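Local coordinates for protein putative Xylose isomerase (Rhodospirillum rubrum, PDB 3QXB) that binds metal, modelled as iron and manganese, in a xylose isomerase-like TIM barrel and may act as an isomerase, at residues Y56-P61 / I73-A78; L93-Y98 / T131-G136; N99-P104 / Q114-A119; I155-W160 / D201-I206; H231-D234 / W239-A242. All blocks are in the same frame, centred on the assembly; numbering follows the deposited sequence.

Contact 1 of 5, residues Y56-P61 / I73-A78; sequences YDLTDP and IAYAKA
The ring of Tyr75 reaches out from its helix and is met by two aliphatic groups of the loop 56-61. The methyl CG2 of Thr59 lies at the edge of that ring, near its plane, 4.1 Å from CE2 of Tyr75. Farther along, Leu58 crosses the tyrosine at about a right angle, and its CD2 comes to 4.1 Å from the phenolic OH of Tyr75. In Thr59 a single torsion places both branches: CG2 stands opposite the carbonyl carbon and points at the ring's edge, while OG1 sits between backbone N and carbonyl carbon (chi1 62°) and is hydrogen-bonded to Tyr54 OH. The loop links strand 51-55 to helix 65-81, which carries Tyr75, so the contact folds a beta-alpha connection of the TIM barrel back onto its own helix. In Tyr75, CG lies opposite the carbonyl carbon (chi1 -74°), and this torsion carries CE2 to Thr59 and OH to Leu58. The same OH makes a weak hydrogen bond to Leu34 O. Leu58 also packs on Leu39 of helix 36-46, while Thr59 touches Ala72 one turn before Tyr75.

Contact 2 of 5, residues L93-Y98 / T131-G136; sequences LASYTY and TGMPFG
Apolar packing carries most of this contact, and it is concentrated between Tyr96 and Pro134. The CD1-CE1 side of the tyrosine ring rests on the proline, with CD1 of Tyr96 3.8 Å from CG of Pro134 and CE1 of Tyr96 3.9 Å from CB of Pro134. The two side chains meet at a slant. With CG of Tyr96 opposite its own backbone N (chi1 -167°), the ring is carried from the flank of helix 93-96 to the proline. A second, looser touch joins OG of Ser95 to CE of Met133, a selenomethionine, at 4.1 Å; a bend at chi3 (-79°) turns that methyl out of the line of its chain.

Hydrogen bonding holds these side chains through partners beyond the two segments. The hydroxyl of Tyr96 bonds to Glu185 OE1, and Ser95 OG is held by His115.

The second subunit adds two further neighbours: its Lys31 makes a cation-pi contact with Tyr96, and its Phe291 meets the same ring edge-to-face. A serine at Tyr96 would probably leave Pro134 uncovered on this side and remove the hydroxyl partner of Glu185 and the ring that Lys31 of the second subunit lies against.

Pro134 lies where strand 130-133 gives way to the following loop, its side chain about 4 Å from that of the metal ligand Glu178, placing this contact at the C-terminal mouth of a TIM barrel, where the metal site of such enzymes lies.

Contact 3 of 5, residues N99-P104 / Q114-A119; sequences NHFLAP and QHLKRA
His100 and Phe101 reach from the loop 99-104 to His115 and Leu116 on helix 106-125, a helix on the outside of the TIM barrel, so that two consecutive loop residues meet two consecutive helix residues. The loop is coiled by overlapping turns, a type II' turn from Asn99 to Leu102 and a type I turn from His100 to Ala103.

Asn99, at the start, bonds through ND2 to Lys31 O of the second subunit. At His100, the positive phi (51°) belongs to the first inner position of the type II' turn. Its imidazole forms an offset stack with that of His115, the centroids 4.7 Å apart and the planes 17° from parallel. The overlap is partial: CE1 of His100 lies over one face of the His115 ring, displaced toward its rim, 3.7 Å from CD2 of His115. Each ring is also fixed by a bond to the same outside residue, His100 NE2 to Ser95 O and His115 NE2 to Ser95 OG, which probably holds both from turning. A leucine in place of His100 would probably strip the face of His115 of its stacking partner and leave Ser95 O without this donor.

Phe101 comes next, its ring also meeting Trp160 of helix 146-170. Against helix 106-125 it crosses Leu116 at about a right angle. The leucine, its CG opposite the backbone N (chi1 -173°), offers two groups to the far end of the phenyl ring: CD2 of Leu116 approaches CZ of Phe101 to 3.8 Å, and CB of Leu116 lies in the ring plane at its edge, 4.0 Å from CZ of Phe101.

Contact 4 of 5, residues I155-W160 / D201-I206; sequences IARDMW and DGRTEI
Arg203 reaches helix residues Arg157 and Asp158 and meets a carboxylate and an aliphatic chain. NH2 of Arg203 forms a long salt bridge, 3.7 Å, to OD1 of Asp158. The carboxylate and guanidinium planes stand 81° apart, so the two groups are not paired flat. A water fills in: it donates to OD1 of Asp158 at 2.7 Å and accepts from NH2 of Arg203 at 2.7 Å, lying in the guanidinium plane at its edge. The approach to Arg157 is less certain, since it holds for one of two modelled conformers; there NH1 of Arg203 lies 3.4 Å from the methylene CD of Arg157 and 3.8 Å from its NE. The nearby Asp158 would be expected to ease the repulsion of these like charges.

Helix 146-170 lies on the outer layer of the TIM barrel, and this surface contact ties it to the loop that follows helix 190-200 and leads to strand 208-213.

Farther out, the same conformer of Arg157 makes a salt bridge through NH1 with Asp199 on helix 190-200. The bend at chi3 of Arg203 (76°) turns its tip after an extended start, and its side chain also touches Ile161. Beyond it, Thr204 OG1 donates to Ile206 O from above its carbonyl plane, just before strand 208-213.

Contact 5 of 5, residues H231-D234 / W239-A242; sequences HWMD and WIAA
Helix 229-236 and strand 240-245 follow each other closely in the TIM barrel, and this contact lies where the chain turns from the outer helix into the barrel wall. Met233, a selenomethionine, and Ile240, the first residue of the strand, meet across that short connection. Their side chains approach at a slant, with SE of Met233 3.6 Å from CD1 of Ile240. The same methyl has a second neighbour on the helix: O of Trp232 is 4.0 Å from CD1 of Ile240, so the branch is received by a side chain and a backbone carbonyl together.

Shape explains the meeting. Ile240 places CG1 opposite its carbonyl carbon (chi1 -63°) and then runs on extended, chi2 165°, which pushes CD1 out toward the helix. Met233 instead is folded, bent at both chi2 and chi3, and this brings the selenium, and not the terminal methyl, against the isoleucine.

Around the pair the layer is continued by other side chains. Ile240 and Trp232 both pack on Val212 of the neighbouring strand 208-213, and Met233 also touches Tyr276 and Leu278. The side chain of Trp232 is about 7 Å from that of the metal ligand His216.

All three touching residues are buried. The groups that meet are a methyl, a selenium and a carbonyl oxygen at van der Waals separation, consistent with packing by shape and exclusion of water at this point and not by directional polar bonds.

How the contacts relate
Contacts 1 to 4 form a chain of touching neighbours around one part of the barrel, while contact 5 stands apart. Contact 1 reaches contact 2 through Tyr56 OH and Thr131 OG1, 2.7 Å apart, and contact 3 through Pro61 O and Arg118 NE, 3.0 Å apart. Contact 3 is nested within the loop closed by contact 2, their centres 8 Å apart. Trp160 of contact 4 packs on Phe135 of contact 2 and on Phe101 of contact 3. Contact 5 comes within about 5 Å of contact 4, between nearest atoms, without touching it. Contact 2 lies beside the metal site, the side chain of Tyr96 about 7 Å from the bound iron and manganese; contacts 1, 2 and 3 also meet the second subunit.

Contact 1 of 5, residues Y56-P61 / I73-A78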
# COMPACT_ATOMS: atom_id res chain seq x y z
N TYR A 56 -4.40 -10.22 1.43
CA TYR A 56 -3.71 -9.90 2.71
C TYR A 56 -4.06 -8.48 3.21
O TYR A 56 -3.92 -8.20 4.39
CB TYR A 56 -2.22 -9.94 2.55
CG TYR A 56 -1.55 -11.27 2.13
CD1 TYR A 56 -2.27 -12.42 1.83
CD2 TYR A 56 -0.19 -11.31 1.97
CE1 TYR A 56 -1.62 -13.57 1.42
CE2 TYR A 56 0.47 -12.46 1.53
CZ TYR A 56 -0.23 -13.57 1.26
OH TYR A 56 0.47 -14.74 0.88
N ASP A 57 -4.49 -7.59 2.31
CA ASP A 57 -4.92 -6.23 2.64
C ASP A 57 -6.18 -6.15 3.53
O ASP A 57 -6.54 -5.07 3.95
CB ASP A 57 -5.11 -5.39 1.35
CG ASP A 57 -3.78 -4.87 0.75
OD1 ASP A 57 -2.68 -5.05 1.34
OD2 ASP A 57 -3.81 -4.29 -0.35
N LEU A 58 -6.86 -7.26 3.81
CA LEU A 58 -8.00 -7.25 4.73
C LEU A 58 -7.55 -7.67 6.12
O LEU A 58 -8.03 -7.12 7.09
CB LEU A 58 -9.12 -8.17 4.26
CG LEU A 58 -10.01 -7.66 3.13
CD1 LEU A 58 -10.91 -8.81 2.58
CD2 LEU A 58 -10.87 -6.54 3.64
N THR A 59 -6.60 -8.62 6.21
CA THR A 59 -6.04 -9.06 7.46
C THR A 59 -4.52 -9.30 7.28
O THR A 59 -4.12 -10.24 6.57
CB THR A 59 -6.78 -10.36 8.04
OG1 THR A 59 -6.63 -11.44 7.15
CG2 THR A 59 -8.28 -10.14 8.32
N ASP A 60 -3.71 -8.46 7.94
CA ASP A 60 -2.27 -8.44 7.77
C ASP A 60 -1.67 -9.73 8.38
O ASP A 60 -1.89 -10.02 9.55
CB ASP A 60 -1.67 -7.21 8.49
CG ASP A 60 -0.22 -6.93 8.12
OD1 ASP A 60 0.47 -7.83 7.56
OD2 ASP A 60 0.25 -5.80 8.46
N PRO A 61 -0.91 -10.50 7.58
CA PRO A 61 -0.19 -11.68 8.08
C PRO A 61 0.66 -11.37 9.32
O PRO A 61 0.80 -12.20 10.20
CB PRO A 61 0.70 -12.07 6.87
CG PRO A 61 -0.10 -11.68 5.67
CD PRO A 61 -0.77 -10.35 6.13
N ILE A 73 -10.61 -16.15 9.96
CA ILE A 73 -11.56 -17.24 10.05
C ILE A 73 -13.03 -16.79 9.91
O ILE A 73 -13.81 -17.45 9.25
CB ILE A 73 -11.37 -18.09 11.33
CG1 ILE A 73 -10.08 -18.91 11.23
CG2 ILE A 73 -12.57 -19.03 11.58
CD1 ILE A 73 -9.60 -19.47 12.55
N ALA A 74 -13.38 -15.65 10.50
CA ALA A 74 -14.72 -15.09 10.31
C ALA A 74 -15.04 -14.81 8.83
O ALA A 74 -16.14 -15.12 8.38
CB ALA A 74 -14.97 -13.83 11.20
N TYR A 75 -14.10 -14.24 8.08
CA TYR A 75 -14.29 -14.12 6.62
C TYR A 75 -14.43 -15.49 5.96
O TYR A 75 -15.38 -15.70 5.19
CB TYR A 75 -13.14 -13.36 5.95
CG TYR A 75 -13.16 -11.87 6.18
CD1 TYR A 75 -14.17 -11.08 5.65
CD2 TYR A 75 -12.14 -11.25 6.88
CE1 TYR A 75 -14.18 -9.70 5.87
CE2 TYR A 75 -12.13 -9.88 7.07
CZ TYR A 75 -13.17 -9.11 6.57
OH TYR A 75 -13.17 -7.76 6.78
N ALA A 76 -13.55 -16.43 6.27
CA ALA A 76 -13.67 -17.80 5.64
C ALA A 76 -15.01 -18.43 5.88
O ALA A 76 -15.67 -18.96 4.95
CB ALA A 76 -12.53 -18.73 6.10
N LYS A 77 -15.49 -18.33 7.11
CA LYS A 77 -16.77 -18.93 7.46
C LYS A 77 -17.94 -18.23 6.77
O LYS A 77 -18.89 -18.89 6.33
CB LYS A 77 -16.95 -18.93 8.98
CG LYS A 77 -18.27 -19.48 9.54
CD LYS A 77 -18.24 -19.59 11.10
CE LYS A 77 -19.42 -20.39 11.70
NZ LYS A 77 -20.74 -19.82 11.31
N ALA A 78 -17.91 -16.91 6.72
CA ALA A 78 -19.00 -16.17 6.09
C ALA A 78 -19.05 -16.48 4.60
O ALA A 78 -20.13 -16.66 4.03
CB ALA A 78 -18.83 -14.67 6.32

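Contact 2 of 5, residues L93-Y98 / T131-G136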
# COMPACT_ATOMS: atom_id res chain seq x y z
N LEU A 93 -1.32 -4.50 -1.48
CA LEU A 93 -0.42 -3.33 -1.48
C LEU A 93 0.44 -3.23 -0.26
O LEU A 93 1.58 -2.83 -0.38
CB LEU A 93 -1.17 -1.99 -1.80
CG LEU A 93 -1.93 -2.06 -3.17
CD1 LEU A 93 -2.56 -0.72 -3.64
CD2 LEU A 93 -1.11 -2.68 -4.38
N ALA A 94 -0.09 -3.56 0.93
CA ALA A 94 0.70 -3.51 2.18
C ALA A 94 1.96 -4.40 2.04
O ALA A 94 3.08 -3.97 2.37
CB ALA A 94 -0.15 -3.96 3.36
N SER A 95 1.73 -5.59 1.49
CA SER A 95 2.77 -6.57 1.24
C SER A 95 3.76 -6.09 0.19
O SER A 95 4.95 -6.22 0.38
CB SER A 95 2.18 -7.93 0.79
OG SER A 95 3.23 -8.86 0.48
N TYR A 96 3.25 -5.56 -0.91
CA TYR A 96 4.09 -5.21 -2.07
C TYR A 96 4.94 -4.01 -1.82
O TYR A 96 5.87 -3.78 -2.58
CB TYR A 96 3.22 -4.97 -3.30
CG TYR A 96 3.99 -4.91 -4.60
CD1 TYR A 96 4.78 -5.98 -5.04
CD2 TYR A 96 3.96 -3.76 -5.40
CE1 TYR A 96 5.47 -5.92 -6.24
CE2 TYR A 96 4.67 -3.69 -6.62
CZ TYR A 96 5.40 -4.78 -7.03
OH TYR A 96 6.11 -4.70 -8.22
N THR A 97 4.62 -3.24 -0.78
CA THR A 97 5.43 -2.10 -0.32
C THR A 97 6.89 -2.45 0.01
O THR A 97 7.79 -1.60 -0.14
CB THR A 97 4.74 -1.44 0.90
OG1 THR A 97 3.53 -0.82 0.44
CG2 THR A 97 5.58 -0.39 1.56
N TYR A 98 7.13 -3.71 0.39
CA TYR A 98 8.45 -4.17 0.85
C TYR A 98 9.09 -5.08 -0.19
O TYR A 98 8.40 -5.57 -1.13
CB TYR A 98 8.29 -4.84 2.22
CG TYR A 98 7.72 -3.82 3.25
CD1 TYR A 98 8.50 -2.83 3.76
CD2 TYR A 98 6.39 -3.83 3.60
CE1 TYR A 98 8.00 -1.89 4.69
CE2 TYR A 98 5.87 -2.89 4.50
CZ TYR A 98 6.67 -1.94 5.04
OH TYR A 98 6.13 -0.99 5.90
N THR A 131 -1.89 -19.95 -1.53
CA THR A 131 -1.55 -18.53 -1.33
C THR A 131 -0.41 -18.19 -2.27
O THR A 131 0.25 -19.07 -2.84
CB THR A 131 -1.17 -18.20 0.14
OG1 THR A 131 -1.16 -16.77 0.35
CG2 THR A 131 0.17 -18.79 0.53
N GLY A 132 -0.25 -16.90 -2.53
CA GLY A 132 0.83 -16.43 -3.36
C GLY A 132 1.07 -14.92 -3.26
O GLY A 132 0.34 -14.19 -2.56
N MSE A 133 2.11 -14.48 -3.95
CA MSE A 133 2.48 -13.09 -4.00
C MSE A 133 3.54 -12.88 -5.09
O MSE A 133 4.10 -13.87 -5.60
CB MSE A 133 3.04 -12.64 -2.63
CG MSE A 133 4.22 -13.51 -2.13
SE MSE A 133 4.94 -13.12 -0.37
CE MSE A 133 5.99 -11.61 -0.87
N PRO A 134 3.82 -11.62 -5.44
CA PRO A 134 5.02 -11.34 -6.22
C PRO A 134 6.24 -11.77 -5.44
O PRO A 134 6.23 -11.81 -4.21
CB PRO A 134 5.00 -9.81 -6.41
CG PRO A 134 3.56 -9.40 -6.07
CD PRO A 134 3.02 -10.42 -5.15
N PHE A 135 7.29 -12.12 -6.16
CA PHE A 135 8.45 -12.76 -5.59
C PHE A 135 9.27 -11.83 -4.69
O PHE A 135 9.89 -12.28 -3.74
CB PHE A 135 9.33 -13.29 -6.73
CG PHE A 135 10.28 -14.38 -6.33
CD1 PHE A 135 9.81 -15.60 -5.87
CD2 PHE A 135 11.63 -14.24 -6.51
CE1 PHE A 135 10.67 -16.63 -5.60
CE2 PHE A 135 12.49 -15.27 -6.19
CZ PHE A 135 12.02 -16.45 -5.73
N GLY A 136 9.29 -10.54 -5.02
CA GLY A 136 10.12 -9.58 -4.26
C GLY A 136 10.81 -8.60 -5.17
O GLY A 136 10.56 -8.58 -6.39

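Contact 3 of 5, residues N99-P104 / Q114-A119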
# COMPACT_ATOMS: atom_id res chain seq x y z
N ASN A 99 10.38 -5.31 -0.02
CA ASN A 99 11.23 -5.97 -1.00
C ASN A 99 11.31 -7.48 -0.82
O ASN A 99 11.60 -8.19 -1.75
CB ASN A 99 12.62 -5.33 -1.04
CG ASN A 99 12.61 -3.95 -1.72
OD1 ASN A 99 11.91 -3.09 -1.27
ND2 ASN A 99 13.43 -3.74 -2.78
N HIS A 100 11.04 -7.96 0.39
CA HIS A 100 10.96 -9.37 0.67
C HIS A 100 12.17 -10.18 0.17
O HIS A 100 13.32 -9.87 0.55
CB HIS A 100 9.61 -9.92 0.17
CG HIS A 100 8.43 -9.23 0.80
ND1 HIS A 100 8.24 -9.18 2.17
CD2 HIS A 100 7.38 -8.57 0.25
CE1 HIS A 100 7.13 -8.50 2.43
NE2 HIS A 100 6.59 -8.13 1.28
N PHE A 101 11.91 -11.19 -0.66
CA PHE A 101 12.88 -12.21 -1.00
C PHE A 101 14.06 -11.73 -1.82
O PHE A 101 15.12 -12.39 -1.83
CB PHE A 101 12.21 -13.40 -1.70
CG PHE A 101 11.18 -14.09 -0.84
CD1 PHE A 101 11.60 -15.03 0.12
CD2 PHE A 101 9.82 -13.74 -0.92
CE1 PHE A 101 10.69 -15.67 0.92
CE2 PHE A 101 8.88 -14.35 -0.11
CZ PHE A 101 9.31 -15.33 0.81
N LEU A 102 13.93 -10.58 -2.46
CA LEU A 102 15.08 -10.03 -3.24
C LEU A 102 15.76 -8.81 -2.57
O LEU A 102 16.63 -8.15 -3.15
CB LEU A 102 14.65 -9.74 -4.67
CG LEU A 102 14.04 -10.93 -5.43
CD1 LEU A 102 13.66 -10.54 -6.86
CD2 LEU A 102 14.93 -12.16 -5.48
N ALA A 103 15.40 -8.58 -1.30
CA ALA A 103 15.93 -7.45 -0.54
C ALA A 103 17.47 -7.49 -0.39
O ALA A 103 18.09 -8.53 -0.52
CB ALA A 103 15.24 -7.40 0.87
N PRO A 104 18.09 -6.34 -0.11
CA PRO A 104 19.54 -6.27 -0.18
C PRO A 104 20.32 -6.78 1.06
O PRO A 104 21.53 -6.84 1.01
CB PRO A 104 19.81 -4.78 -0.41
CG PRO A 104 18.61 -4.10 0.29
CD PRO A 104 17.47 -5.01 -0.08
N GLN A 114 9.42 -14.78 6.61
CA GLN A 114 8.53 -14.79 7.75
C GLN A 114 7.17 -14.21 7.34
O GLN A 114 6.10 -14.70 7.73
CB GLN A 114 9.17 -14.00 8.90
CG GLN A 114 8.33 -14.08 10.22
CD GLN A 114 8.97 -13.46 11.43
OE1 GLN A 114 8.54 -13.72 12.57
NE2 GLN A 114 9.97 -12.61 11.23
N HIS A 115 7.19 -13.21 6.47
CA HIS A 115 5.95 -12.64 5.94
C HIS A 115 5.09 -13.72 5.33
O HIS A 115 3.94 -13.87 5.73
CB HIS A 115 6.24 -11.54 4.92
CG HIS A 115 5.00 -10.95 4.30
ND1 HIS A 115 4.14 -10.13 5.00
CD2 HIS A 115 4.52 -11.03 3.04
CE1 HIS A 115 3.14 -9.77 4.20
NE2 HIS A 115 3.37 -10.27 3.00
N LEU A 116 5.66 -14.47 4.37
CA LEU A 116 4.95 -15.55 3.70
C LEU A 116 4.61 -16.75 4.61
O LEU A 116 3.53 -17.34 4.46
CB LEU A 116 5.74 -15.99 2.47
CG LEU A 116 5.14 -17.00 1.49
CD1 LEU A 116 3.67 -16.72 1.16
CD2 LEU A 116 5.99 -17.06 0.25
N LYS A 117 5.54 -17.12 5.50
CA LYS A 117 5.28 -18.12 6.52
C LYS A 117 4.02 -17.77 7.32
O LYS A 117 3.15 -18.61 7.51
CB LYS A 117 6.47 -18.29 7.45
CG LYS A 117 6.32 -19.30 8.59
CD LYS A 117 5.60 -18.70 9.80
CE LYS A 117 5.74 -19.59 11.01
NZ LYS A 117 4.86 -19.16 12.11
N ARG A 118 3.92 -16.52 7.73
CA ARG A 118 2.75 -16.07 8.48
C ARG A 118 1.49 -16.06 7.62
O ARG A 118 0.41 -16.43 8.10
CB ARG A 118 3.03 -14.71 9.12
CG ARG A 118 4.07 -14.80 10.24
CD ARG A 118 4.30 -13.48 10.99
NE ARG A 118 3.12 -13.14 11.77
CZ ARG A 118 2.82 -13.62 12.98
NH1 ARG A 118 3.65 -14.46 13.60
NH2 ARG A 118 1.71 -13.22 13.59
N ALA A 119 1.63 -15.64 6.36
CA ALA A 119 0.50 -15.73 5.41
C ALA A 119 0.04 -17.17 5.21
O ALA A 119 -1.16 -17.44 5.11
CB ALA A 119 0.88 -15.10 4.05

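Contact 4 of 5, residues I155-W160 / D201-I206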
# COMPACT_ATOMS: atom_id res chain seq x y z
N ILE A 155 19.36 -17.49 -2.82
CA ILE A 155 18.84 -17.54 -1.47
C ILE A 155 17.32 -17.54 -1.52
O ILE A 155 16.68 -18.30 -0.80
CB ILE A 155 19.40 -16.40 -0.64
CG1 ILE A 155 20.89 -16.68 -0.36
CG2 ILE A 155 18.56 -16.18 0.66
CD1 ILE A 155 21.74 -15.44 -0.10
N ALA A 156 16.74 -16.68 -2.35
CA ALA A 156 15.30 -16.55 -2.44
C ALA A 156 14.69 -17.89 -2.83
O ALA A 156 13.73 -18.31 -2.24
CB ALA A 156 14.91 -15.48 -3.41
N ARG A 157 15.25 -18.51 -3.87
CA ARG A 157 14.78 -19.81 -4.38
C ARG A 157 14.82 -20.90 -3.29
O ARG A 157 13.85 -21.64 -3.11
CB ARG A 157 15.60 -20.23 -5.63
CG ARG A 157 15.92 -21.72 -5.77
CD ARG A 157 16.69 -22.00 -7.07
NE ARG A 157 18.12 -21.66 -7.00
CZ ARG A 157 18.86 -21.27 -8.02
NH1 ARG A 157 18.33 -21.15 -9.22
NH2 ARG A 157 20.14 -20.96 -7.86
N ASP A 158 15.91 -20.95 -2.53
CA ASP A 158 16.02 -21.89 -1.44
C ASP A 158 14.95 -21.58 -0.38
O ASP A 158 14.35 -22.47 0.17
CB ASP A 158 17.42 -21.89 -0.81
CG ASP A 158 18.48 -22.51 -1.72
OD1 ASP A 158 18.11 -23.24 -2.70
OD2 ASP A 158 19.69 -22.24 -1.47
N MSE A 159 14.67 -20.31 -0.14
CA MSE A 159 13.60 -19.95 0.79
C MSE A 159 12.24 -20.50 0.37
O MSE A 159 11.46 -20.96 1.21
CB MSE A 159 13.52 -18.46 0.96
CG MSE A 159 14.65 -17.91 1.82
SE MSE A 159 14.55 -16.05 2.10
CE MSE A 159 15.94 -15.90 3.32
N TRP A 160 11.92 -20.39 -0.93
CA TRP A 160 10.60 -20.79 -1.40
C TRP A 160 10.45 -22.30 -1.32
O TRP A 160 9.34 -22.80 -1.12
CB TRP A 160 10.29 -20.28 -2.82
CG TRP A 160 9.71 -18.87 -2.78
CD1 TRP A 160 10.37 -17.74 -2.46
CD2 TRP A 160 8.36 -18.49 -3.04
NE1 TRP A 160 9.52 -16.66 -2.50
CE2 TRP A 160 8.28 -17.09 -2.83
CE3 TRP A 160 7.21 -19.18 -3.39
CZ2 TRP A 160 7.10 -16.38 -3.03
CZ3 TRP A 160 6.04 -18.48 -3.56
CH2 TRP A 160 5.99 -17.09 -3.38
N ASP A 201 10.60 -26.65 -10.30
CA ASP A 201 9.87 -27.89 -10.62
C ASP A 201 10.69 -29.11 -10.17
O ASP A 201 11.90 -29.21 -10.42
CB ASP A 201 9.50 -28.02 -12.10
CG ASP A 201 8.48 -29.15 -12.34
OD1 ASP A 201 7.67 -29.42 -11.45
OD2 ASP A 201 8.49 -29.76 -13.43
N GLY A 202 10.00 -30.03 -9.49
CA GLY A 202 10.61 -31.21 -8.90
C GLY A 202 11.34 -31.01 -7.57
O GLY A 202 11.87 -31.95 -7.01
N ARG A 203 11.42 -29.78 -7.09
CA ARG A 203 12.16 -29.47 -5.87
C ARG A 203 11.22 -29.11 -4.72
O ARG A 203 11.67 -29.00 -3.59
CB ARG A 203 13.04 -28.23 -6.10
CG ARG A 203 14.12 -28.38 -7.07
CD ARG A 203 15.04 -27.18 -7.06
NE ARG A 203 15.92 -27.22 -5.90
CZ ARG A 203 16.85 -26.31 -5.61
NH1 ARG A 203 17.08 -25.28 -6.40
NH2 ARG A 203 17.58 -26.47 -4.51
N THR A 204 9.93 -28.91 -5.01
CA THR A 204 9.00 -28.35 -4.00
C THR A 204 8.01 -29.43 -3.59
O THR A 204 7.57 -30.24 -4.41
CB THR A 204 8.31 -27.06 -4.51
OG1 THR A 204 7.58 -27.33 -5.71
CG2 THR A 204 9.31 -25.94 -4.77
N GLU A 205 7.68 -29.48 -2.29
CA GLU A 205 6.81 -30.56 -1.76
C GLU A 205 5.36 -30.40 -2.22
O GLU A 205 4.63 -31.37 -2.32
CB GLU A 205 6.93 -30.64 -0.23
CG GLU A 205 8.30 -31.14 0.16
CD GLU A 205 8.50 -31.47 1.61
OE1 GLU A 205 7.51 -31.66 2.34
OE2 GLU A 205 9.69 -31.57 2.00
N ILE A 206 4.98 -29.18 -2.56
CA ILE A 206 3.76 -28.88 -3.28
C ILE A 206 4.15 -27.99 -4.49
O ILE A 206 5.18 -27.33 -4.49
CB ILE A 206 2.67 -28.18 -2.37
CG1 ILE A 206 3.25 -26.93 -1.72
CG2 ILE A 206 2.09 -29.18 -1.33
CD1 ILE A 206 2.23 -25.90 -1.10
O HOH W 1 19.48 -24.53 -4.70

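Contact 5 of 5, residues H231-D234 / W239-A242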
# COMPACT_ATOMS: atom_id res chain seq x y z
N HIS A 231 2.60 -14.84 -25.98
CA HIS A 231 4.01 -15.03 -25.66
C HIS A 231 4.14 -15.69 -24.28
O HIS A 231 5.04 -16.49 -24.04
CB HIS A 231 4.75 -13.69 -25.70
CG HIS A 231 6.16 -13.76 -25.23
ND1 HIS A 231 7.15 -14.42 -25.92
CD2 HIS A 231 6.76 -13.24 -24.12
CE1 HIS A 231 8.29 -14.33 -25.26
NE2 HIS A 231 8.08 -13.61 -24.16
N TRP A 232 3.22 -15.36 -23.37
CA TRP A 232 3.23 -15.95 -22.03
C TRP A 232 2.85 -17.43 -22.12
O TRP A 232 3.51 -18.28 -21.52
CB TRP A 232 2.36 -15.12 -21.07
CG TRP A 232 3.16 -13.98 -20.54
CD1 TRP A 232 3.40 -12.79 -21.16
CD2 TRP A 232 3.90 -13.95 -19.31
NE1 TRP A 232 4.24 -12.02 -20.38
CE2 TRP A 232 4.55 -12.71 -19.24
CE3 TRP A 232 4.07 -14.87 -18.26
CZ2 TRP A 232 5.35 -12.35 -18.17
CZ3 TRP A 232 4.88 -14.52 -17.19
CH2 TRP A 232 5.51 -13.27 -17.15
N MSE A 233 1.83 -17.76 -22.91
CA MSE A 233 1.50 -19.17 -23.11
C MSE A 233 2.63 -19.94 -23.82
O MSE A 233 2.92 -21.09 -23.45
CB MSE A 233 0.18 -19.34 -23.87
CG MSE A 233 -1.03 -18.75 -23.14
SE MSE A 233 -1.19 -19.29 -21.29
CE MSE A 233 -2.73 -20.45 -21.42
N ASP A 234 3.28 -19.33 -24.81
CA ASP A 234 4.38 -20.01 -25.50
C ASP A 234 5.50 -20.44 -24.55
O ASP A 234 6.01 -21.53 -24.64
CB ASP A 234 4.97 -19.13 -26.62
CG ASP A 234 3.98 -18.90 -27.77
OD1 ASP A 234 3.04 -19.71 -27.94
OD2 ASP A 234 4.14 -17.87 -28.48
N TRP A 239 2.61 -23.87 -16.50
CA TRP A 239 2.72 -23.38 -15.14
C TRP A 239 1.72 -22.31 -14.69
O TRP A 239 1.69 -21.98 -13.53
CB TRP A 239 4.12 -22.86 -14.89
CG TRP A 239 5.22 -23.87 -15.05
CD1 TRP A 239 5.44 -25.01 -14.31
CD2 TRP A 239 6.26 -23.82 -16.02
NE1 TRP A 239 6.56 -25.68 -14.77
CE2 TRP A 239 7.09 -24.96 -15.82
CE3 TRP A 239 6.59 -22.92 -17.03
CZ2 TRP A 239 8.22 -25.20 -16.59
CZ3 TRP A 239 7.73 -23.17 -17.81
CH2 TRP A 239 8.52 -24.30 -17.59
N ILE A 240 0.91 -21.76 -15.60
CA ILE A 240 0.02 -20.65 -15.26
C ILE A 240 -1.27 -21.26 -14.72
O ILE A 240 -2.05 -21.84 -15.49
CB ILE A 240 -0.25 -19.75 -16.48
CG1 ILE A 240 1.05 -19.09 -16.98
CG2 ILE A 240 -1.26 -18.71 -16.17
CD1 ILE A 240 0.92 -18.47 -18.43
N ALA A 241 -1.49 -21.17 -13.41
CA ALA A 241 -2.62 -21.85 -12.75
C ALA A 241 -3.78 -20.91 -12.42
O ALA A 241 -4.87 -21.36 -12.09
CB ALA A 241 -2.15 -22.52 -11.47
N ALA A 242 -3.53 -19.62 -12.49
CA ALA A 242 -4.56 -18.59 -12.24
C ALA A 242 -4.12 -17.23 -12.82
O ALA A 242 -2.94 -17.03 -13.14
CB ALA A 242 -4.88 -18.49 -10.72